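Long-range contact in acetyl-CoA C-acetyltransferase (Syntrophomonas wolfei subsp. wolfei, PDB 7N7Z), which probably catalyses the thiolase reaction, the reversible joining of two acetyl-CoA molecules into acetoacetyl-CoA and free CoA: residues P49-H62 / V77-N91. Residues are numbered along the deposited sequence; the frame is centred on the assembly and turned at random.
Sequences PGIIDEIVGATCLH and VGLPVRSGSCMVSQN
Met-87 lays its methyl CE over one face of the His-62 ring, 3.7 Å from the ring centroid, while its SD rests 3.6 Å from Thr-59 CG2. The flexible thioether suits this place: CG is anti to the backbone N (chi1 -177°) and the chain bends only at its last torsion, which turns the methyl onto the imidazole. His-62 NE2 is held by Gly-66 O. Gly-57, opposite Met-87, adds no side chain on this face, and its backbone makes two firm bonds, N to Cys-86 O at 2.9 Å and O from Val-88 N at 2.8 Å. On the other face Val-56 CG1 packs between Cys-86 SG and Val-88 CG1; Val-88 also meets helix 94-107. Strands 54-58 and 84-89 run parallel, 4° apart, as the two strands of a beta-alpha-beta unit connected through helix 69-76 in the N-terminal thiolase domain; Met-87 to Ser-89 carry the sheet on into a second subunit. The strand leads to Asn-91, beside Cys-92, the predicted acyl-thioester residue.

The opposite end is nearer solvent, several of its residues being partly exposed. There Arg-82 grips Asp-53 end-on, NH1 (3.0 Å) and NH2 (2.9 Å) both meeting OD1 in the guanidinium plane, although the carboxylate is turned 62° from it; OD2 goes to the backbone N of Asp-112 and Ile-113. A leucine in place of Arg-82 would probably leave Asp-53 OD1 without its charged mate. Nearby, Pro-80 CG lies against Gly-50 O, 3.1 Å away, in a ring that has no N-H.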
ATOM      1  N   PRO B  49      41.477   0.103  -5.778  1.00 34.56           N
ATOM      2  CA  PRO B  49      40.190  -0.534  -6.096  1.00 37.78           C
ATOM      3  C   PRO B  49      40.049  -0.926  -7.558  1.00 35.84           C
ATOM      4  O   PRO B  49      39.214  -1.782  -7.873  1.00 33.82           O
ATOM      5  CB  PRO B  49      39.154   0.530  -5.700  1.00 35.49           C
ATOM      6  CG  PRO B  49      39.917   1.814  -5.600  1.00 36.54           C
ATOM      7  CD  PRO B  49      41.299   1.439  -5.182  1.00 35.87           C
ATOM      8  N   GLY B  50      40.843  -0.343  -8.455  1.00 36.16           N
ATOM      9  CA  GLY B  50      40.712  -0.616  -9.874  1.00 35.95           C
ATOM     10  C   GLY B  50      41.144  -2.006 -10.300  1.00 38.80           C
ATOM     11  O   GLY B  50      40.863  -2.393 -11.440  1.00 40.18           O
ATOM     12  N   ILE B  51      41.814  -2.758  -9.428  1.00 40.16           N
ATOM     13  CA  ILE B  51      42.293  -4.095  -9.758  1.00 39.70           C
ATOM     14  C   ILE B  51      41.542  -5.185  -9.013  1.00 38.33           C
ATOM     15  O   ILE B  51      41.833  -6.373  -9.220  1.00 35.07           O
ATOM     16  CB  ILE B  51      43.808  -4.227  -9.505  1.00 38.58           C
ATOM     17  CG1 ILE B  51      44.105  -4.205  -8.004  1.00 42.27           C
ATOM     18  CG2 ILE B  51      44.559  -3.114 -10.222  1.00 42.06           C
ATOM     19  CD1 ILE B  51      45.575  -4.060  -7.668  1.00 39.17           C
ATOM     20  N   ILE B  52      40.589  -4.828  -8.153  1.00 38.15           N
ATOM     21  CA  ILE B  52      39.798  -5.835  -7.456  1.00 36.92           C
ATOM     22  C   ILE B  52      38.966  -6.603  -8.475  1.00 33.25           C
ATOM     23  O   ILE B  52      38.336  -6.010  -9.360  1.00 33.90           O
ATOM     24  CB  ILE B  52      38.921  -5.178  -6.378  1.00 37.65           C
ATOM     25  CG1 ILE B  52      39.807  -4.593  -5.274  1.00 37.97           C
ATOM     26  CG2 ILE B  52      37.931  -6.188  -5.805  1.00 32.70           C
ATOM     27  CD1 ILE B  52      39.052  -3.818  -4.204  1.00 33.14           C
ATOM     28  N   ASP B  53      38.961  -7.932  -8.353  1.00 33.73           N
ATOM     29  CA  ASP B  53      38.396  -8.772  -9.403  1.00 32.42           C
ATOM     30  C   ASP B  53      36.882  -8.904  -9.303  1.00 34.59           C
ATOM     31  O   ASP B  53      36.220  -9.139 -10.321  1.00 31.45           O
ATOM     32  CB  ASP B  53      39.033 -10.162  -9.358  1.00 32.89           C
ATOM     33  CG  ASP B  53      40.487 -10.148  -9.781  1.00 36.96           C
ATOM     34  OD1 ASP B  53      40.795  -9.523 -10.816  1.00 34.97           O
ATOM     35  OD2 ASP B  53      41.319 -10.760  -9.077  1.00 37.38           O
ATOM     36  N   GLU B  54      36.315  -8.769  -8.108  1.00 30.98           N
ATOM     37  CA  GLU B  54      34.884  -8.973  -7.935  1.00 29.35           C
ATOM     38  C   GLU B  54      34.449  -8.364  -6.613  1.00 27.86           C
ATOM     39  O   GLU B  54      35.271  -7.963  -5.786  1.00 29.82           O
ATOM     40  CB  GLU B  54      34.526 -10.465  -7.973  1.00 30.27           C
ATOM     41  CG  GLU B  54      35.001 -11.246  -6.745  1.00 33.34           C
ATOM     42  CD  GLU B  54      34.523 -12.685  -6.736  1.00 36.13           C
ATOM     43  OE1 GLU B  54      33.534 -12.989  -7.435  1.00 35.93           O
ATOM     44  OE2 GLU B  54      35.131 -13.509  -6.023  1.00 36.71           O
ATOM     45  N   ILE B  55      33.134  -8.307  -6.427  1.00 26.70           N
ATOM     46  CA  ILE B  55      32.527  -8.046  -5.130  1.00 24.37           C
ATOM     47  C   ILE B  55      31.490  -9.132  -4.885  1.00 30.14           C
ATOM     48  O   ILE B  55      30.658  -9.410  -5.757  1.00 28.45           O
ATOM     49  CB  ILE B  55      31.880  -6.650  -5.050  1.00 24.04           C
ATOM     50  CG1 ILE B  55      31.291  -6.426  -3.652  1.00 28.28           C
ATOM     51  CG2 ILE B  55      30.806  -6.490  -6.116  1.00 27.77           C
ATOM     52  CD1 ILE B  55      30.692  -5.054  -3.447  1.00 29.72           C
ATOM     53  N   VAL B  56      31.557  -9.759  -3.717  1.00 26.66           N
ATOM     54  CA  VAL B  56      30.535 -10.692  -3.256  1.00 28.71           C
ATOM     55  C   VAL B  56      29.799 -10.000  -2.118  1.00 29.70           C
ATOM     56  O   VAL B  56      30.340  -9.846  -1.015  1.00 28.87           O
ATOM     57  CB  VAL B  56      31.136 -12.030  -2.808  1.00 30.42           C
ATOM     58  CG1 VAL B  56      30.031 -13.028  -2.501  1.00 29.04           C
ATOM     59  CG2 VAL B  56      32.069 -12.576  -3.880  1.00 31.14           C
ATOM     60  N   GLY B  57      28.571  -9.564  -2.388  1.00 29.00           N
ATOM     61  CA  GLY B  57      27.799  -8.783  -1.438  1.00 29.90           C
ATOM     62  C   GLY B  57      26.832  -9.657  -0.663  1.00 32.51           C
ATOM     63  O   GLY B  57      26.091 -10.452  -1.245  1.00 35.24           O
ATOM     64  N   ALA B  58      26.845  -9.493   0.655  1.00 30.45           N
ATOM     65  CA  ALA B  58      25.962 -10.224   1.549  1.00 33.52           C
ATOM     66  C   ALA B  58      24.893  -9.293   2.103  1.00 31.70           C
ATOM     67  O   ALA B  58      25.180  -8.150   2.474  1.00 28.27           O
ATOM     68  CB  ALA B  58      26.747 -10.856   2.700  1.00 30.63           C
ATOM     69  N   THR B  59      23.659  -9.787   2.145  1.00 34.29           N
ATOM     70  CA  THR B  59      22.540  -9.075   2.744  1.00 31.55           C
ATOM     71  C   THR B  59      21.360 -10.030   2.812  1.00 35.23           C
ATOM     72  O   THR B  59      21.223 -10.920   1.969  1.00 34.52           O
ATOM     73  CB  THR B  59      22.161  -7.818   1.951  1.00 32.25           C
ATOM     74  OG1 THR B  59      21.368  -6.954   2.776  1.00 33.58           O
ATOM     75  CG2 THR B  59      21.369  -8.182   0.702  1.00 35.91           C
ATOM     76  N   CYS B  60      20.512  -9.836   3.821  1.00 33.76           N
ATOM     77  CA  CYS B  60      19.358 -10.710   3.987  1.00 36.80           C
ATOM     78  C   CYS B  60      18.115 -10.155   3.296  1.00 36.19           C
ATOM     79  O   CYS B  60      17.344 -10.926   2.714  1.00 37.97           O
ATOM     80  CB  CYS B  60      19.083 -10.943   5.477  1.00 38.97           C
ATOM     81  SG  CYS B  60      17.572 -11.881   5.842  1.00 46.70           S
ATOM     82  N   LEU B  61      17.907  -8.837   3.327  1.00 36.71           N
ATOM     83  CA  LEU B  61      16.719  -8.207   2.744  1.00 38.87           C
ATOM     84  C   LEU B  61      17.146  -7.271   1.610  1.00 37.38           C
ATOM     85  O   LEU B  61      17.476  -6.102   1.829  1.00 35.23           O
ATOM     86  CB  LEU B  61      15.900  -7.463   3.814  1.00 37.91           C
ATOM     87  CG  LEU B  61      14.880  -8.298   4.600  1.00 43.64           C
ATOM     88  CD1 LEU B  61      13.706  -8.714   3.727  1.00 38.53           C
ATOM     89  CD2 LEU B  61      15.520  -9.525   5.215  1.00 40.82           C
ATOM     90  N   HIS B  62      17.120  -7.814   0.390  1.00 36.12           N
ATOM     91  CA  HIS B  62      17.427  -7.052  -0.818  1.00 37.36           C
ATOM     92  C   HIS B  62      16.438  -5.913  -1.037  1.00 34.40           C
ATOM     93  O   HIS B  62      16.831  -4.799  -1.407  1.00 29.56           O
ATOM     94  CB  HIS B  62      17.409  -8.021  -2.005  1.00 41.07           C
ATOM     95  CG  HIS B  62      17.386  -7.368  -3.354  1.00 39.18           C
ATOM     96  ND1 HIS B  62      16.927  -8.024  -4.475  1.00 38.37           N
ATOM     97  CD2 HIS B  62      17.804  -6.151  -3.776  1.00 38.69           C
ATOM     98  CE1 HIS B  62      17.038  -7.231  -5.525  1.00 39.16           C
ATOM     99  NE2 HIS B  62      17.566  -6.088  -5.128  1.00 39.02           N
ATOM    100  N   VAL B  77      32.785   2.370  -5.091  1.00 30.01           N
ATOM    101  CA  VAL B  77      34.084   2.330  -4.430  1.00 31.64           C
ATOM    102  C   VAL B  77      35.223   2.118  -5.418  1.00 31.61           C
ATOM    103  O   VAL B  77      36.379   1.967  -4.999  1.00 34.12           O
ATOM    104  CB  VAL B  77      34.114   1.247  -3.331  1.00 30.21           C
ATOM    105  CG1 VAL B  77      32.950   1.450  -2.367  1.00 34.33           C
ATOM    106  CG2 VAL B  77      34.089  -0.147  -3.930  1.00 28.17           C
ATOM    107  N   GLY B  78      34.937   2.087  -6.715  1.00 32.29           N
ATOM    108  CA  GLY B  78      35.973   2.123  -7.727  1.00 32.85           C
ATOM    109  C   GLY B  78      36.415   0.787  -8.278  1.00 33.31           C
ATOM    110  O   GLY B  78      37.514   0.705  -8.843  1.00 31.43           O
ATOM    111  N   LEU B  79      35.607  -0.260  -8.135  1.00 30.48           N
ATOM    112  CA  LEU B  79      35.940  -1.518  -8.781  1.00 33.76           C
ATOM    113  C   LEU B  79      35.897  -1.331 -10.297  1.00 31.42           C
ATOM    114  O   LEU B  79      35.134  -0.505 -10.808  1.00 33.44           O
ATOM    115  CB  LEU B  79      34.972  -2.622  -8.363  1.00 29.75           C
ATOM    116  CG  LEU B  79      35.502  -3.623  -7.333  1.00 31.52           C
ATOM    117  CD1 LEU B  79      35.882  -2.919  -6.041  1.00 34.26           C
ATOM    118  CD2 LEU B  79      34.481  -4.721  -7.071  1.00 33.09           C
ATOM    119  N   PRO B  80      36.706  -2.079 -11.043  1.00 32.49           N
ATOM    120  CA  PRO B  80      36.652  -1.968 -12.503  1.00 33.52           C
ATOM    121  C   PRO B  80      35.382  -2.599 -13.049  1.00 34.75           C
ATOM    122  O   PRO B  80      34.835  -3.545 -12.478  1.00 31.31           O
ATOM    123  CB  PRO B  80      37.899  -2.731 -12.961  1.00 36.06           C
ATOM    124  CG  PRO B  80      38.113  -3.750 -11.894  1.00 32.59           C
ATOM    125  CD  PRO B  80      37.657  -3.115 -10.603  1.00 32.45           C
ATOM    126  N   VAL B  81      34.910  -2.057 -14.176  1.00 36.20           N
ATOM    127  CA  VAL B  81      33.685  -2.565 -14.781  1.00 35.09           C
ATOM    128  C   VAL B  81      33.837  -4.020 -15.202  1.00 35.89           C
ATOM    129  O   VAL B  81      32.834  -4.719 -15.387  1.00 35.09           O
ATOM    130  CB  VAL B  81      33.268  -1.690 -15.984  1.00 34.66           C
ATOM    131  CG1 VAL B  81      33.256  -0.217 -15.596  1.00 37.77           C
ATOM    132  CG2 VAL B  81      34.191  -1.932 -17.172  1.00 39.11           C
ATOM    133  N   ARG B  82      35.073  -4.496 -15.363  1.00 34.66           N
ATOM    134  CA  ARG B  82      35.299  -5.901 -15.679  1.00 35.22           C
ATOM    135  C   ARG B  82      35.039  -6.811 -14.486  1.00 34.56           C
ATOM    136  O   ARG B  82      34.882  -8.023 -14.670  1.00 32.55           O
ATOM    137  CB  ARG B  82      36.734  -6.108 -16.171  1.00 37.30           C
ATOM    138  CG  ARG B  82      37.805  -5.708 -15.158  1.00 38.08           C
ATOM    139  CD  ARG B  82      39.112  -6.461 -15.378  1.00 39.44           C
ATOM    140  NE  ARG B  82      40.005  -6.351 -14.230  1.00 41.01           N
ATOM    141  CZ  ARG B  82      40.223  -7.312 -13.339  1.00 43.52           C
ATOM    142  NH1 ARG B  82      39.632  -8.493 -13.431  1.00 41.01           N
ATOM    143  NH2 ARG B  82      41.057  -7.081 -12.328  1.00 42.99           N
ATOM    144  N   SER B  83      34.984  -6.256 -13.278  1.00 32.22           N
ATOM    145  CA  SER B  83      34.916  -7.067 -12.073  1.00 33.33           C
ATOM    146  C   SER B  83      33.585  -7.807 -11.980  1.00 32.91           C
ATOM    147  O   SER B  83      32.567  -7.395 -12.544  1.00 28.92           O
ATOM    148  CB  SER B  83      35.110  -6.195 -10.829  1.00 30.45           C
ATOM    149  OG  SER B  83      34.142  -5.160 -10.770  1.00 31.51           O
ATOM    150  N   GLY B  84      33.609  -8.924 -11.250  1.00 31.05           N
ATOM    151  CA  GLY B  84      32.401  -9.678 -11.016  1.00 30.30           C
ATOM    152  C   GLY B  84      31.556  -9.088  -9.903  1.00 30.39           C
ATOM    153  O   GLY B  84      32.002  -8.264  -9.106  1.00 28.33           O
ATOM    154  N   SER B  85      30.299  -9.521  -9.855  1.00 33.99           N
ATOM    155  CA  SER B  85      29.371  -9.036  -8.846  1.00 28.72           C
ATOM    156  C   SER B  85      28.291 -10.081  -8.625  1.00 32.33           C
ATOM    157  O   SER B  85      27.838 -10.725  -9.575  1.00 32.95           O
ATOM    158  CB  SER B  85      28.742  -7.703  -9.262  1.00 28.21           C
ATOM    159  OG  SER B  85      27.882  -7.874 -10.377  1.00 32.59           O
ATOM    160  N   CYS B  86      27.888 -10.245  -7.370  1.00 26.75           N
ATOM    161  CA  CYS B  86      26.782 -11.128  -7.031  1.00 31.22           C
ATOM    162  C   CYS B  86      26.343 -10.821  -5.608  1.00 31.74           C
ATOM    163  O   CYS B  86      27.085 -10.222  -4.824  1.00 28.98           O
ATOM    164  CB  CYS B  86      27.167 -12.604  -7.174  1.00 34.03           C
ATOM    165  SG  CYS B  86      28.101 -13.270  -5.781  1.00 36.05           S
ATOM    166  N   MET B  87      25.120 -11.237  -5.291  1.00 32.70           N
ATOM    167  CA  MET B  87      24.520 -11.030  -3.981  1.00 31.70           C
ATOM    168  C   MET B  87      24.125 -12.381  -3.408  1.00 33.94           C
ATOM    169  O   MET B  87      23.443 -13.165  -4.075  1.00 33.47           O
ATOM    170  CB  MET B  87      23.301 -10.114  -4.077  1.00 28.96           C
ATOM    171  CG  MET B  87      22.670  -9.786  -2.741  1.00 35.08           C
ATOM    172  SD  MET B  87      21.524  -8.405  -2.878  1.00 40.30           S
ATOM    173  CE  MET B  87      20.178  -9.213  -3.728  1.00 42.55           C
ATOM    174  N   VAL B  88      24.554 -12.650  -2.179  1.00 29.87           N
ATOM    175  CA  VAL B  88      24.347 -13.940  -1.536  1.00 31.84           C
ATOM    176  C   VAL B  88      23.579 -13.723  -0.243  1.00 34.64           C
ATOM    177  O   VAL B  88      23.699 -12.680   0.409  1.00 30.68           O
ATOM    178  CB  VAL B  88      25.687 -14.660  -1.263  1.00 34.71           C
ATOM    179  CG1 VAL B  88      26.649 -13.733  -0.542  1.00 35.40           C
ATOM    180  CG2 VAL B  88      25.473 -15.945  -0.462  1.00 36.68           C
ATOM    181  N   SER B  89      22.784 -14.724   0.127  1.00 32.42           N
ATOM    182  CA  SER B  89      22.029 -14.688   1.370  1.00 35.68           C
ATOM    183  C   SER B  89      22.021 -16.071   2.001  1.00 35.74           C
ATOM    184  O   SER B  89      21.668 -17.057   1.346  1.00 32.41           O
ATOM    185  CB  SER B  89      20.591 -14.212   1.135  1.00 35.37           C
ATOM    186  OG  SER B  89      19.877 -14.159   2.357  1.00 42.45           O
ATOM    187  N   GLN B  90      22.430 -16.135   3.264  1.00 32.72           N
ATOM    188  CA  GLN B  90      22.248 -17.296   4.130  1.00 34.19           C
ATOM    189  C   GLN B  90      21.748 -16.827   5.492  1.00 40.00           C
ATOM    190  O   GLN B  90      22.251 -17.218   6.547  1.00 36.82           O
ATOM    191  CB  GLN B  90      23.540 -18.103   4.253  1.00 36.79           C
ATOM    192  CG  GLN B  90      23.340 -19.507   4.822  1.00 36.07           C
ATOM    193  CD  GLN B  90      24.518 -20.434   4.557  1.00 36.68           C
ATOM    194  OE1 GLN B  90      25.143 -20.378   3.498  1.00 34.33           O
ATOM    195  NE2 GLN B  90      24.817 -21.300   5.520  1.00 35.87           N
ATOM    196  N   ASN B  91      20.736 -15.955   5.461  1.00 41.65           N
ATOM    197  CA  ASN B  91      20.192 -15.300   6.647  1.00 43.45           C
ATOM    198  C   ASN B  91      21.315 -14.733   7.513  1.00 39.04           C
ATOM    199  O   ASN B  91      22.055 -13.850   7.066  1.00 38.55           O
ATOM    200  CB  ASN B  91      19.304 -16.272   7.431  1.00 41.97           C
ATOM    201  CG  ASN B  91      17.886 -16.324   6.896  1.00 45.77           C
ATOM    202  OD1 ASN B  91      17.358 -15.327   6.401  1.00 47.07           O
ATOM    203  ND2 ASN B  91      17.258 -17.490   6.995  1.00 44.28           N
TER
HETATM  204  O   HOH W   1      41.585  -3.704 -13.382  1.00 41.39           O
HETATM  205  O   HOH W   2      17.242 -13.693   2.654  1.00 37.38           O